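Long-range contacts in hemolysin-related protein (Vibrio cholerae serotype O1, PDB 5V6F), which binds mannose-containing glycans through the second beta-prism lectin domain of RbmC, the part present here, and probably helps Vibrio cholerae biofilms hold to host surfaces: residues D22-L27 / R57-L62; E69-L74 / I82-F87. One frame throughout, in Å; residues are numbered along the deposited sequence.

How the contacts relate
Both contacts are antiparallel strand pairings in separate sheets of the beta-prism lectin domain, met in series along the chain. From the N terminus, strand 24-29 comes first; contact 1 closes a 29-residue excursion, which includes strands 33-37 and 44-45, when strand 55-61 returns to pair with it. Strand 65-75 follows directly, and contact 2 closes the hairpin it forms with strand 80-89. Neither loop nests in or crosses the other. The contact centres lie about 17 Å apart, on opposite sides of the chain's centre, yet their inner faces meet: Met25, Leu27 and Ile60 of contact 1 pack on Phe87 of contact 2, and Leu27 also reaches Ile85.

Contact 1 of 2, residues D22-L27 / R57-L62; sequences DNLMYL and RAPIAL
Met25 and Ile60 face each other as an antiparallel hydrogen-bonded pair, Met25 N giving to Ile60 O at 2.9 Å and Ile60 N to Met25 O at 2.8 Å. On the inner face of this edge pairing the packing is dense. The CD2 methyl of Leu62 comes in at about a right angle to the methionine chain and touches Met25 CB at 3.8 Å. The Met25 chain is fully extended (chi1 -180°) and runs past this methyl into the domain, where it meets Phe87 and Ile122. Leu27 CD1 leans on Ile60 CG1 at 4.0 Å, and both residues continue onto strands 80-89 and 94-98.

The other face, carrying Leu24, Tyr26, Pro59 and Ala61, is partly exposed and thinner. Its main feature is a CH-pi contact: Pro59 CB sits over the centre of the Tyr26 ring, 3.7 Å from the centroid and 14° off the normal, with CG shifted toward CE2 and CZ. Leu24 CD2 brushes the same proline CB at 4.1 Å.

Toward Arg57 the regular pairing is interrupted. Ala58 is skipped, its side chain turned away, and a water fills in between the strands: it accepts from Leu27 N at 2.9 Å and gives a weak bond to Arg57 O. The strands rejoin where Arg57 N donates to Leu27 O. The Arg57 side chain bends away at chi2, its NE bonds Ser29 OG, and its nearest atom lies about 6 Å from a bound mannose. At the Leu62 end, Leu62 N donates to Asn23 O, while Asn23 OD1 takes a bond from Arg118.

The chemistry thus divides by place: backbone bonds and one bridging water join the strands, aliphatic groups face the interior of the beta-prism, and a proline-on-tyrosine contact covers part of the outer face.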
ATOM      1  N   ASP A  22      15.300   9.251   2.070  1.00  7.39           N
ATOM      2  CA  ASP A  22      14.419   9.999   1.181  1.00  8.66           C
ATOM      3  C   ASP A  22      12.949   9.906   1.580  1.00  7.16           C
ATOM      4  O   ASP A  22      12.136  10.674   1.056  1.00  6.73           O
ATOM      5  CB  ASP A  22      14.592   9.517  -0.261  1.00  7.96           C
ATOM      6  CG  ASP A  22      15.954   9.873  -0.836  1.00 12.13           C
ATOM      7  OD1 ASP A  22      16.490  10.945  -0.487  1.00 16.26           O
ATOM      8  OD2 ASP A  22      16.487   9.078  -1.634  1.00 14.38           O
ATOM      9  N   ASN A  23      12.586   8.996   2.487  1.00  3.97           N
ATOM     10  CA  ASN A  23      11.240   8.959   3.071  1.00  4.31           C
ATOM     11  C   ASN A  23      10.159   8.771   2.005  1.00  7.88           C
ATOM     12  O   ASN A  23       9.141   9.468   2.002  1.00  8.14           O
ATOM     13  CB  ASN A  23      10.962  10.231   3.879  1.00  6.84           C
ATOM     14  CG  ASN A  23      11.747  10.297   5.168  1.00  9.49           C
ATOM     15  OD1 ASN A  23      11.832   9.322   5.910  1.00  6.23           O
ATOM     16  ND2 ASN A  23      12.316  11.463   5.450  1.00  9.54           N
ATOM     17  N   LEU A  24      10.369   7.810   1.105  1.00  6.56           N
ATOM     18  CA  LEU A  24       9.469   7.597  -0.024  1.00  4.19           C
ATOM     19  C   LEU A  24       8.835   6.213   0.023  1.00  4.24           C
ATOM     20  O   LEU A  24       9.489   5.225   0.377  1.00  7.33           O
ATOM     21  CB  LEU A  24      10.203   7.765  -1.355  1.00  5.29           C
ATOM     22  CG  LEU A  24      10.783   9.151  -1.634  1.00  6.62           C
ATOM     23  CD1 LEU A  24      11.597   9.137  -2.923  1.00 11.86           C
ATOM     24  CD2 LEU A  24       9.689  10.200  -1.708  1.00  9.19           C
ATOM     25  N   MET A  25       7.558   6.158  -0.358  1.00  1.75           N
ATOM     26  CA  MET A  25       6.826   4.917  -0.575  1.00  3.06           C
ATOM     27  C   MET A  25       6.409   4.870  -2.038  1.00  2.91           C
ATOM     28  O   MET A  25       5.746   5.795  -2.526  1.00  4.85           O
ATOM     29  CB  MET A  25       5.603   4.844   0.342  1.00  3.63           C
ATOM     30  CG  MET A  25       4.770   3.595   0.205  1.00  4.47           C
ATOM     31  SD  MET A  25       3.304   3.743   1.239  1.00  5.70           S
ATOM     32  CE  MET A  25       2.541   2.145   0.978  1.00  8.24           C
ATOM     33  N   TYR A  26       6.811   3.810  -2.738  1.00  2.51           N
ATOM     34  CA  TYR A  26       6.498   3.625  -4.148  1.00  2.85           C
ATOM     35  C   TYR A  26       5.441   2.541  -4.306  1.00  5.11           C
ATOM     36  O   TYR A  26       5.460   1.533  -3.591  1.00  2.93           O
ATOM     37  CB  TYR A  26       7.748   3.244  -4.949  1.00  5.57           C
ATOM     38  CG  TYR A  26       8.675   4.396  -5.258  1.00  5.13           C
ATOM     39  CD1 TYR A  26       9.699   4.746  -4.386  1.00  5.54           C
ATOM     40  CD2 TYR A  26       8.539   5.127  -6.433  1.00  6.67           C
ATOM     41  CE1 TYR A  26      10.555   5.800  -4.672  1.00  8.69           C
ATOM     42  CE2 TYR A  26       9.386   6.184  -6.723  1.00  9.51           C
ATOM     43  CZ  TYR A  26      10.390   6.515  -5.840  1.00  7.28           C
ATOM     44  OH  TYR A  26      11.244   7.561  -6.127  1.00  9.51           O
ATOM     45  N   LEU A  27       4.525   2.749  -5.251  1.00  2.89           N
ATOM     46  CA  LEU A  27       3.455   1.800  -5.510  1.00  2.89           C
ATOM     47  C   LEU A  27       3.251   1.639  -7.007  1.00  3.74           C
ATOM     48  O   LEU A  27       3.342   2.611  -7.763  1.00  4.71           O
ATOM     49  CB  LEU A  27       2.133   2.250  -4.881  1.00  5.60           C
ATOM     50  CG  LEU A  27       2.106   2.444  -3.365  1.00  2.82           C
ATOM     51  CD1 LEU A  27       2.451   3.883  -2.989  1.00  3.90           C
ATOM     52  CD2 LEU A  27       0.747   2.039  -2.818  1.00  5.01           C
ATOM     53  N   ARG A  57       3.367   4.684  -9.800  1.00  4.05           N
ATOM     54  CA  ARG A  57       2.788   5.977  -9.478  1.00  5.27           C
ATOM     55  C   ARG A  57       3.841   6.886  -8.861  1.00  4.17           C
ATOM     56  O   ARG A  57       4.915   6.447  -8.445  1.00  5.89           O
ATOM     57  CB  ARG A  57       1.604   5.804  -8.522  1.00  9.60           C
ATOM     58  CG  ARG A  57       0.559   4.812  -9.011  1.00  5.28           C
ATOM     59  CD  ARG A  57      -0.152   5.329 -10.251  1.00  6.61           C
ATOM     60  NE  ARG A  57      -1.056   4.343 -10.831  1.00  4.64           N
ATOM     61  CZ  ARG A  57      -1.767   4.541 -11.937  1.00  7.34           C
ATOM     62  NH1 ARG A  57      -1.692   5.700 -12.580  1.00 10.82           N
ATOM     63  NH2 ARG A  57      -2.559   3.582 -12.397  1.00  7.63           N
ATOM     64  N   ALA A  58       3.522   8.172  -8.815  1.00  4.27           N
ATOM     65  CA  ALA A  58       4.374   9.109  -8.107  1.00  3.70           C
ATOM     66  C   ALA A  58       4.516   8.661  -6.656  1.00  6.15           C
ATOM     67  O   ALA A  58       3.540   8.192  -6.053  1.00  5.45           O
ATOM     68  CB  ALA A  58       3.790  10.520  -8.172  1.00  3.97           C
ATOM     69  N   PRO A  59       5.706   8.768  -6.066  1.00  5.16           N
ATOM     70  CA  PRO A  59       5.897   8.263  -4.705  1.00  4.76           C
ATOM     71  C   PRO A  59       5.173   9.106  -3.670  1.00  5.29           C
ATOM     72  O   PRO A  59       4.911  10.296  -3.864  1.00  7.82           O
ATOM     73  CB  PRO A  59       7.415   8.333  -4.509  1.00  6.52           C
ATOM     74  CG  PRO A  59       7.863   9.404  -5.435  1.00  7.76           C
ATOM     75  CD  PRO A  59       6.951   9.321  -6.625  1.00  6.51           C
ATOM     76  N   ILE A  60       4.857   8.459  -2.556  1.00  3.46           N
ATOM     77  CA  ILE A  60       4.267   9.116  -1.397  1.00  3.36           C
ATOM     78  C   ILE A  60       5.389   9.537  -0.457  1.00  3.09           C
ATOM     79  O   ILE A  60       6.218   8.712  -0.054  1.00  3.73           O
ATOM     80  CB  ILE A  60       3.279   8.175  -0.686  1.00  4.62           C
ATOM     81  CG1 ILE A  60       2.204   7.678  -1.660  1.00  7.16           C
ATOM     82  CG2 ILE A  60       2.647   8.857   0.516  1.00  6.56           C
ATOM     83  CD1 ILE A  60       1.354   8.768  -2.272  1.00  7.90           C
ATOM     84  N   ALA A  61       5.418  10.822  -0.108  1.00  3.50           N
ATOM     85  CA  ALA A  61       6.404  11.337   0.840  1.00  4.82           C
ATOM     86  C   ALA A  61       5.938  10.967   2.243  1.00  5.36           C
ATOM     87  O   ALA A  61       5.013  11.571   2.787  1.00  5.18           O
ATOM     88  CB  ALA A  61       6.573  12.842   0.678  1.00  7.01           C
ATOM     89  N   LEU A  62       6.586   9.963   2.836  1.00  4.03           N
ATOM     90  CA  LEU A  62       6.131   9.437   4.118  1.00  4.59           C
ATOM     91  C   LEU A  62       6.314  10.436   5.248  1.00  4.08           C
ATOM     92  O   LEU A  62       5.579  10.384   6.240  1.00  5.73           O
ATOM     93  CB  LEU A  62       6.872   8.146   4.444  1.00  5.48           C
ATOM     94  CG  LEU A  62       6.546   6.957   3.539  1.00  5.06           C
ATOM     95  CD1 LEU A  62       7.420   5.772   3.905  1.00  8.09           C
ATOM     96  CD2 LEU A  62       5.072   6.584   3.628  1.00  8.87           C
TER
HETATM   97  O   HOH W   1       4.374   5.500  -5.998  1.00  5.48           O

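Contact 2 of 2, residues E69-L74 / I82-F87; sequences EVTSGL and IVAIKF
Segments 69-74 and 82-87, of strands 65-75 and 80-89, run antiparallel at 159°, the axes of these short segments approaching to 4.6 Å, with a classic beta bulge where Val83 and Ala84 both face Thr71. Thr71 O is gripped by two N-H groups, Val83 N at 2.9 Å in the carbonyl plane and Ala84 N at 3.1 Å, while Thr71 N donates to Ala84 O. Glu69 and Lys86 exchange a regular pair of backbone bonds farther along.

The bulge shifts the register by one residue and sets Ile82 opposite Ser72. Ser72 OG, anti to its carbonyl carbon (chi1 -52°), lies against Ile82 CG1 at 3.4 Å. On this buried face Val70 forks between two isoleucines: its CG1 meets Ile82 CG2 at 3.8 Å, and CG2 lies alongside Ile85 CG2.

On the opposite face, Thr71 CG2 touches Val83 CG2 at 4.0 Å, and Thr71 CB rests by Ala84 CB. Glu69 and Lys86 both extend outward, their chains slanting across each other. Their charged ends stay 4.7 Å apart from Glu69 OE1 to Lys86 NZ; a water bridges them, giving to OE1 and accepting weakly from NZ. Opposite charges at this range probably still attract.

The hairpin forms the centre of a four-stranded sheet: strand 106-112 bonds to Val70 and Ser72 along one edge, and strand 94-98 packs against Ala84 and Lys86 on the other side. Beneath the Val70 face lies Phe134 of strand 131-137, touched by Val70, Ile82 and Ile85, which joins this sheet to a second side of the prism.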
ATOM      1  N   GLU A  69      -6.414   5.738   4.241  1.00  3.80           N
ATOM      2  CA  GLU A  69      -7.719   5.091   4.199  1.00  4.77           C
ATOM      3  C   GLU A  69      -7.565   3.939   3.220  1.00  2.64           C
ATOM      4  O   GLU A  69      -7.424   4.167   2.014  1.00  5.04           O
ATOM      5  CB  GLU A  69      -8.801   6.075   3.757  1.00  5.15           C
ATOM      6  CG  GLU A  69     -10.220   5.562   3.795  1.00  7.33           C
ATOM      7  CD  GLU A  69     -11.212   6.635   3.390  1.00 11.98           C
ATOM      8  OE1 GLU A  69     -11.468   6.786   2.178  1.00 17.63           O
ATOM      9  OE2 GLU A  69     -11.712   7.349   4.283  1.00 18.81           O
ATOM     10  N   VAL A  70      -7.547   2.712   3.734  1.00  2.45           N
ATOM     11  CA  VAL A  70      -7.193   1.529   2.956  1.00  2.96           C
ATOM     12  C   VAL A  70      -8.461   0.732   2.698  1.00  5.74           C
ATOM     13  O   VAL A  70      -9.141   0.314   3.644  1.00  3.41           O
ATOM     14  CB  VAL A  70      -6.149   0.667   3.681  1.00  3.77           C
ATOM     15  CG1 VAL A  70      -5.773  -0.552   2.837  1.00  5.38           C
ATOM     16  CG2 VAL A  70      -4.913   1.490   4.005  1.00  4.58           C
ATOM     17  N   THR A  71      -8.772   0.509   1.426  1.00  2.83           N
ATOM     18  CA  THR A  71      -9.912  -0.310   1.035  1.00  4.21           C
ATOM     19  C   THR A  71      -9.403  -1.671   0.573  1.00  4.78           C
ATOM     20  O   THR A  71      -8.556  -1.755  -0.325  1.00  3.46           O
ATOM     21  CB  THR A  71     -10.729   0.368  -0.065  1.00  4.63           C
ATOM     22  OG1 THR A  71     -11.137   1.668   0.376  1.00  5.50           O
ATOM     23  CG2 THR A  71     -11.975  -0.453  -0.395  1.00  5.57           C
ATOM     24  N   SER A  72      -9.922  -2.729   1.187  1.00  3.93           N
ATOM     25  CA  SER A  72      -9.573  -4.098   0.838  1.00  3.25           C
ATOM     26  C   SER A  72     -10.857  -4.859   0.555  1.00  3.91           C
ATOM     27  O   SER A  72     -11.936  -4.469   1.005  1.00  6.38           O
ATOM     28  CB  SER A  72      -8.793  -4.788   1.966  1.00  2.83           C
ATOM     29  OG  SER A  72      -7.685  -4.014   2.387  1.00  5.89           O
ATOM     30  N   GLY A  73     -10.746  -5.948  -0.194  1.00  3.75           N
ATOM     31  CA  GLY A  73     -11.923  -6.762  -0.434  1.00  2.67           C
ATOM     32  C   GLY A  73     -11.642  -7.915  -1.368  1.00  2.57           C
ATOM     33  O   GLY A  73     -10.493  -8.226  -1.689  1.00  1.77           O
ATOM     34  N   LEU A  74     -12.733  -8.550  -1.791  1.00  4.00           N
ATOM     35  CA  LEU A  74     -12.694  -9.682  -2.709  1.00  4.14           C
ATOM     36  C   LEU A  74     -12.616  -9.142  -4.129  1.00  3.54           C
ATOM     37  O   LEU A  74     -13.629  -8.774  -4.728  1.00  3.56           O
ATOM     38  CB  LEU A  74     -13.918 -10.571  -2.518  1.00  2.69           C
ATOM     39  CG  LEU A  74     -14.011 -11.794  -3.431  1.00  5.90           C
ATOM     40  CD1 LEU A  74     -12.808 -12.707  -3.260  1.00  5.22           C
ATOM     41  CD2 LEU A  74     -15.291 -12.560  -3.149  1.00 12.10           C
ATOM     42  N   ILE A  82      -5.650  -5.755  -0.998  1.00  2.87           N
ATOM     43  CA  ILE A  82      -5.835  -4.311  -0.940  1.00  2.78           C
ATOM     44  C   ILE A  82      -6.105  -3.819  -2.351  1.00  2.76           C
ATOM     45  O   ILE A  82      -5.336  -4.103  -3.279  1.00  3.78           O
ATOM     46  CB  ILE A  82      -4.601  -3.626  -0.328  1.00  3.80           C
ATOM     47  CG1 ILE A  82      -4.469  -4.014   1.151  1.00  3.67           C
ATOM     48  CG2 ILE A  82      -4.685  -2.100  -0.510  1.00  2.04           C
ATOM     49  CD1 ILE A  82      -3.269  -3.402   1.872  1.00  6.69           C
ATOM     50  N   VAL A  83      -7.204  -3.091  -2.527  1.00  2.37           N
ATOM     51  CA  VAL A  83      -7.578  -2.593  -3.841  1.00  2.96           C
ATOM     52  C   VAL A  83      -7.408  -1.084  -3.974  1.00  1.26           C
ATOM     53  O   VAL A  83      -7.236  -0.599  -5.100  1.00  2.07           O
ATOM     54  CB  VAL A  83      -9.018  -3.009  -4.220  1.00  2.41           C
ATOM     55  CG1 VAL A  83      -9.099  -4.529  -4.357  1.00  2.09           C
ATOM     56  CG2 VAL A  83     -10.040  -2.499  -3.207  1.00  3.81           C
ATOM     57  N   ALA A  84      -7.415  -0.332  -2.872  1.00  3.09           N
ATOM     58  CA  ALA A  84      -7.232   1.107  -2.961  1.00  3.84           C
ATOM     59  C   ALA A  84      -6.619   1.631  -1.672  1.00  3.18           C
ATOM     60  O   ALA A  84      -6.886   1.116  -0.582  1.00  3.66           O
ATOM     61  CB  ALA A  84      -8.558   1.824  -3.238  1.00  5.60           C
ATOM     62  N   ILE A  85      -5.789   2.664  -1.813  1.00  3.43           N
ATOM     63  CA  ILE A  85      -5.261   3.409  -0.676  1.00  2.45           C
ATOM     64  C   ILE A  85      -5.411   4.889  -0.970  1.00  2.64           C
ATOM     65  O   ILE A  85      -4.925   5.377  -1.998  1.00  3.65           O
ATOM     66  CB  ILE A  85      -3.783   3.095  -0.381  1.00  1.86           C
ATOM     67  CG1 ILE A  85      -3.550   1.592  -0.250  1.00  3.34           C
ATOM     68  CG2 ILE A  85      -3.353   3.801   0.910  1.00  3.66           C
ATOM     69  CD1 ILE A  85      -2.093   1.211  -0.314  1.00  3.90           C
ATOM     70  N   LYS A  86      -6.064   5.602  -0.060  1.00  3.88           N
ATOM     71  CA  LYS A  86      -6.122   7.054  -0.101  1.00  3.84           C
ATOM     72  C   LYS A  86      -5.112   7.602   0.902  1.00  4.75           C
ATOM     73  O   LYS A  86      -5.212   7.326   2.101  1.00  3.91           O
ATOM     74  CB  LYS A  86      -7.528   7.555   0.216  1.00  4.98           C
ATOM     75  CG  LYS A  86      -7.659   9.064   0.229  1.00  4.78           C
ATOM     76  CD  LYS A  86      -9.069   9.486   0.593  1.00 11.76           C
ATOM     77  CE  LYS A  86      -9.133  10.959   0.925  1.00 11.57           C
ATOM     78  NZ  LYS A  86     -10.482  11.347   1.428  1.00 20.67           N
ATOM     79  N   PHE A  87      -4.140   8.358   0.404  1.00  5.39           N
ATOM     80  CA  PHE A  87      -3.121   8.991   1.232  1.00  6.04           C
ATOM     81  C   PHE A  87      -3.491  10.457   1.427  1.00  2.52           C
ATOM     82  O   PHE A  87      -3.607  11.200   0.449  1.00  5.60           O
ATOM     83  CB  PHE A  87      -1.741   8.887   0.580  1.00  4.94           C
ATOM     84  CG  PHE A  87      -1.286   7.475   0.304  1.00  4.66           C
ATOM     85  CD1 PHE A  87      -1.608   6.848  -0.887  1.00  4.48           C
ATOM     86  CD2 PHE A  87      -0.491   6.798   1.214  1.00  5.38           C
ATOM     87  CE1 PHE A  87      -1.167   5.559  -1.152  1.00  6.33           C
ATOM     88  CE2 PHE A  87      -0.050   5.505   0.956  1.00  5.78           C
ATOM     89  CZ  PHE A  87      -0.384   4.892  -0.228  1.00  6.79           C
TER
HETATM   90  O   HOH W   2     -12.808   8.995   1.329  1.00 27.09           O